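Local atomic coordinates of VP4 protein (PDB entry 3P06), a protein that probably acts as the serine protease part of a birnavirus polyprotein, cutting that polyprotein into its final products. Residues L70-A75 with A105-A110; L121-A126 with G152-S157. All coordinates share one frame; numbering follows the deposited sequence.

Contact 1: residues L70-A75 with A105-A110; sequences LPIKGA and AAACAA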
loop_
_atom_site.group_PDB
_atom_site.type_symbol
_atom_site.label_atom_id
_atom_site.label_comp_id
_atom_site.label_asym_id
_atom_site.label_seq_id
_atom_site.Cartn_x
_atom_site.Cartn_y
_atom_site.Cartn_z
ATOM N N LEU A 70 -7.847 -12.427 4.016
ATOM C CA LEU A 70 -6.641 -11.903 4.651
ATOM C C LEU A 70 -6.685 -12.028 6.187
ATOM O O LEU A 70 -7.740 -11.849 6.789
ATOM C CB LEU A 70 -6.367 -10.430 4.233
ATOM C CG LEU A 70 -6.070 -10.230 2.760
ATOM C CD1 LEU A 70 -6.155 -8.714 2.322
ATOM C CD2 LEU A 70 -4.717 -10.851 2.457
ATOM N N PRO A 71 -5.525 -12.315 6.804
ATOM C CA PRO A 71 -5.403 -12.441 8.285
ATOM C C PRO A 71 -5.238 -11.049 8.919
ATOM O O PRO A 71 -4.261 -10.790 9.590
ATOM C CB PRO A 71 -4.136 -13.314 8.475
ATOM C CG PRO A 71 -3.349 -13.095 7.194
ATOM C CD PRO A 71 -4.247 -12.542 6.098
ATOM N N ILE A 72 -6.133 -10.131 8.605
ATOM C CA ILE A 72 -6.085 -8.781 9.148
ATOM C C ILE A 72 -7.200 -8.759 10.215
ATOM O O ILE A 72 -8.373 -9.107 9.917
ATOM C CB ILE A 72 -6.344 -7.737 8.021
ATOM C CG1 ILE A 72 -5.140 -7.692 7.054
ATOM C CG2 ILE A 72 -6.722 -6.360 8.609
ATOM C CD1 ILE A 72 -5.386 -6.890 5.828
ATOM N N LYS A 73 -6.831 -8.378 11.448
ATOM C CA LYS A 73 -7.818 -8.347 12.560
ATOM C C LYS A 73 -8.337 -6.948 12.860
ATOM O O LYS A 73 -9.427 -6.822 13.354
ATOM C CB LYS A 73 -7.229 -9.002 13.832
ATOM C CG LYS A 73 -6.615 -10.341 13.461
ATOM C CD LYS A 73 -6.340 -11.211 14.623
ATOM C CE LYS A 73 -5.031 -10.860 15.288
ATOM N NZ LYS A 73 -5.020 -11.639 16.578
ATOM N N GLY A 74 -7.577 -5.908 12.547
ATOM C CA GLY A 74 -8.025 -4.550 12.847
ATOM C C GLY A 74 -8.578 -3.823 11.602
ATOM O O GLY A 74 -8.925 -4.473 10.573
ATOM N N ALA A 75 -8.675 -2.498 11.675
ATOM C CA ALA A 75 -9.163 -1.698 10.527
ATOM C C ALA A 75 -7.956 -1.228 9.722
ATOM O O ALA A 75 -6.933 -0.848 10.325
ATOM C CB ALA A 75 -10.022 -0.518 11.016
ATOM N N ALA A 105 -0.083 -7.357 0.701
ATOM C CA ALA A 105 1.094 -7.561 1.547
ATOM C C ALA A 105 1.319 -6.342 2.481
ATOM O O ALA A 105 1.567 -6.537 3.658
ATOM C CB ALA A 105 2.353 -7.859 0.726
ATOM N N ALA A 106 1.187 -5.107 1.975
ATOM C CA ALA A 106 1.318 -3.914 2.814
ATOM C C ALA A 106 0.231 -3.860 3.950
ATOM O O ALA A 106 0.522 -3.533 5.107
ATOM C CB ALA A 106 1.224 -2.619 1.936
ATOM N N ALA A 107 -1.005 -4.160 3.585
ATOM C CA ALA A 107 -2.137 -4.143 4.521
ATOM C C ALA A 107 -1.925 -5.213 5.609
ATOM O O ALA A 107 -2.221 -4.961 6.791
ATOM C CB ALA A 107 -3.421 -4.420 3.791
ATOM N N CYS A 108 -1.437 -6.395 5.233
ATOM C CA CYS A 108 -1.105 -7.414 6.272
ATOM C C CYS A 108 0.043 -6.951 7.171
ATOM O O CYS A 108 0.043 -7.195 8.397
ATOM C CB CYS A 108 -0.707 -8.751 5.635
ATOM S SG CYS A 108 -2.131 -9.540 4.830
ATOM N N ALA A 109 1.080 -6.391 6.557
ATOM C CA ALA A 109 2.215 -5.892 7.325
ATOM C C ALA A 109 1.801 -4.699 8.212
ATOM O O ALA A 109 2.229 -4.631 9.358
ATOM C CB ALA A 109 3.408 -5.550 6.436
ATOM N N ALA A 110 0.925 -3.812 7.735
ATOM C CA ALA A 110 0.456 -2.657 8.513
ATOM C C ALA A 110 -0.402 -3.168 9.687
ATOM O O ALA A 110 -0.333 -2.603 10.819
ATOM C CB ALA A 110 -0.363 -1.728 7.700
#

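Contact 2: residues L121-A126 with G152-S157; sequences LMVTGA and GLAANS. With SO4 (sulfate ion), chain B.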
loop_
_atom_site.group_PDB
_atom_site.type_symbol
_atom_site.label_atom_id
_atom_site.label_comp_id
_atom_site.label_asym_id
_atom_site.label_seq_id
_atom_site.Cartn_x
_atom_site.Cartn_y
_atom_site.Cartn_z
ATOM N N LEU A 121 10.229 1.618 3.845
ATOM C CA LEU A 121 10.297 0.505 2.960
ATOM C C LEU A 121 8.932 0.381 2.324
ATOM O O LEU A 121 7.912 0.469 3.017
ATOM C CB LEU A 121 10.583 -0.764 3.762
ATOM C CG LEU A 121 10.786 -2.057 2.955
ATOM C CD1 LEU A 121 12.105 -2.060 2.272
ATOM C CD2 LEU A 121 10.654 -3.326 3.804
HETATM N N MSE A 122 8.874 0.161 1.029
HETATM C CA MSE A 122 7.576 0.000 0.383
HETATM C C MSE A 122 7.374 -1.490 0.210
HETATM O O MSE A 122 8.363 -2.261 0.115
HETATM C CB MSE A 122 7.576 0.671 -0.991
HETATM C CG MSE A 122 7.800 2.194 -0.879
HETATM SE SE MSE A 122 7.540 2.945 -2.709
HETATM C CE MSE A 122 5.622 3.186 -2.479
ATOM N N VAL A 123 6.120 -1.908 0.141
ATOM C CA VAL A 123 5.883 -3.341 0.025
ATOM C C VAL A 123 4.874 -3.641 -1.092
ATOM O O VAL A 123 3.881 -2.955 -1.196
ATOM C CB VAL A 123 5.393 -3.872 1.408
ATOM C CG1 VAL A 123 4.893 -5.318 1.293
ATOM C CG2 VAL A 123 6.545 -3.735 2.503
ATOM N N THR A 124 5.103 -4.635 -1.933
ATOM C CA THR A 124 4.092 -4.969 -2.961
ATOM C C THR A 124 3.859 -6.480 -2.976
ATOM O O THR A 124 4.822 -7.266 -2.857
ATOM C CB THR A 124 4.507 -4.441 -4.436
ATOM O OG1 THR A 124 3.410 -4.571 -5.367
ATOM C CG2 THR A 124 5.651 -5.234 -5.009
ATOM N N GLY A 125 2.610 -6.879 -3.229
ATOM C CA GLY A 125 2.292 -8.259 -3.546
ATOM C C GLY A 125 0.913 -8.649 -3.033
ATOM O O GLY A 125 0.395 -8.036 -2.103
ATOM N N ALA A 126 0.332 -9.673 -3.646
ATOM C CA ALA A 126 -0.939 -10.212 -3.268
ATOM C C ALA A 126 -0.642 -11.292 -2.228
ATOM O O ALA A 126 0.478 -11.792 -2.161
ATOM C CB ALA A 126 -1.637 -10.813 -4.497
ATOM N N GLY A 152 13.647 1.687 -0.453
ATOM C CA GLY A 152 13.623 0.239 -0.773
ATOM C C GLY A 152 12.221 -0.349 -1.037
ATOM O O GLY A 152 11.185 0.149 -0.547
ATOM N N LEU A 153 12.197 -1.474 -1.756
ATOM C CA LEU A 153 10.929 -2.135 -2.007
ATOM C C LEU A 153 11.086 -3.602 -1.615
ATOM O O LEU A 153 12.076 -4.206 -2.003
ATOM C CB LEU A 153 10.643 -2.066 -3.486
ATOM C CG LEU A 153 9.380 -2.853 -3.921
ATOM C CD1 LEU A 153 8.058 -2.284 -3.355
ATOM C CD2 LEU A 153 9.254 -2.962 -5.450
ATOM N N ALA A 154 10.112 -4.152 -0.878
ATOM C CA ALA A 154 10.061 -5.571 -0.555
ATOM C C ALA A 154 9.015 -6.197 -1.434
ATOM O O ALA A 154 7.947 -5.600 -1.657
ATOM C CB ALA A 154 9.701 -5.807 0.896
ATOM N N ALA A 155 9.308 -7.398 -1.941
ATOM C CA ALA A 155 8.355 -8.096 -2.858
ATOM C C ALA A 155 8.825 -9.523 -2.945
ATOM O O ALA A 155 9.963 -9.806 -2.566
ATOM C CB ALA A 155 8.362 -7.482 -4.335
ATOM N N ASN A 156 7.982 -10.406 -3.501
ATOM C CA ASN A 156 8.412 -11.769 -3.753
ATOM C C ASN A 156 9.142 -11.800 -5.108
ATOM O O ASN A 156 8.625 -12.303 -6.103
ATOM C CB ASN A 156 7.210 -12.702 -3.736
ATOM C CG ASN A 156 7.616 -14.179 -3.875
ATOM O OD1 ASN A 156 8.806 -14.489 -4.086
ATOM N ND2 ASN A 156 6.648 -15.074 -3.727
ATOM N N SER A 157 10.335 -11.237 -5.134
ATOM C CA SER A 157 11.074 -11.076 -6.339
ATOM C C SER A 157 12.532 -10.823 -5.998
ATOM O O SER A 157 12.866 -10.088 -5.071
ATOM C CB SER A 157 10.561 -9.890 -7.146
ATOM O OG SER A 157 11.589 -9.359 -7.975
HETATM S S SO4 B . 3.108 -7.009 -8.005
HETATM O O1 SO4 B . 3.063 -7.437 -6.629
HETATM O O2 SO4 B . 4.424 -6.415 -8.240
HETATM O O3 SO4 B . 2.932 -8.192 -8.821
HETATM O O4 SO4 B . 2.072 -6.099 -8.422
HETATM O O HOH W 1 5.352 -9.578 -4.326
#

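Contact 1: residues L70-A75 with A105-A110
Ile72 and Leu70 both direct their side chains at helix 104-111 and meet it at two neighbouring residues, Ala107 and Cys108. The tight part is apolar and buried. Ile72 places its CD1 methyl 3.8 Å from CB of Ala107. The same CD1 lies 3.8 Å from the Ala107 backbone O, so the end of the side chain rests on the methyl and the carbonyl together. The Ile72 side chain is extended at its far end (chi2 171°), which carries CD1 out to the helix. The short Ala107 side chain points back at the loop. The backbones come near here, with CA of Ile72 5.9 Å from CA of Cys108. Cys108 supplies the second point of contact. Its SG is beside the backbone N and anti to the carbonyl carbon (chi1 -69°). There it meets CD2 of Leu70 at 3.7 Å and CD of Pro71 at 3.9 Å. CG1 of Ile72 is a little farther from SG, at 4.2 Å.

The loop takes this shape through an inverse gamma turn centred on Pro71. A weak hydrogen bond closes it, from Ile72 N to Leu70 O at 3.0 Å. The turn lies in the loop between helix 64-67 and strand 75-81, and Leu70 and Ile72 also pack on Ile55 of strand 54-58.

The looser side starts at Pro71, which is partly exposed and meets the sulfur through its CD atom alone. Leu166 of helix 166-173 touches both Pro71 and Cys108. After Ile72 the loop turns away from the face of residues 105-110, and Lys73 is exposed to solvent. Polar bonds replace the apolar packing at this end: the carboxylate of Asp111, the last residue of the helix, takes hydrogen bonds from Lys73 N on OD2 and from Gly74 N on OD1.

Contact 2: residues L121-A126 with G152-S157
A chi1 of -170° turns the Thr124 hydroxyl away from the backbone N and leaves CG2 between N and the carbonyl carbon. CG2 then meets CB of Ala155 at 3.6 Å. OG1 is hydrogen-bonded to NZ of Lys141, a predicted active-site residue. A sulfate, probably from the crystallisation liquor, lies beside this hydroxyl. In Leu121, chi1 of -176° swings the side chain beside its own carbonyl carbon, and its CD2 reaches CB of Ala154.

The backbones pair as parallel strands. Met122 N bonds to Gly152 O at 2.8 Å and is nearly straight (175° at the hydrogen). Ala154 N bonds to Met122 O at 2.8 Å, and Thr124 N to Ala154 O at 3.0 Å. Beyond them a water bridges Thr124 O and Asn156 N.

Met122, a selenomethionine, and Leu153 share one face of the sheet, with CB of Met122 3.8 Å from CD1 of Leu153. Val123 and Ala154 share the other. Helix 138-149 touches Met122 and Leu153, and helix 166-173 touches Val123. Strand 153-155 lies between strands 122-123 and 161-162 in this parallel sheet, and Val123 also shares a backbone hydrogen bond with Leu11 of strand 9-18.

Contact 1 and contact 2 follow in series along the chain, with centres about 15 Å apart. They meet directly where helix 104-111 starts. Ala105 N lies 2.9 Å from Gly125 O, a probable hydrogen bond, and CB of Ala105 packs 3.6 Å from CG1 of Val123. Helix and strand are thus joined near Ser102, the predicted nucleophile. Contact 2 is the nearer to the predicted serine-lysine pair: the Thr124 side chain is about 4 Å from that of Ser102 and about 3 Å from that of Lys141. Contact 1 is farther off, with the Ala107 side chain about 10 Å from that of Ser102.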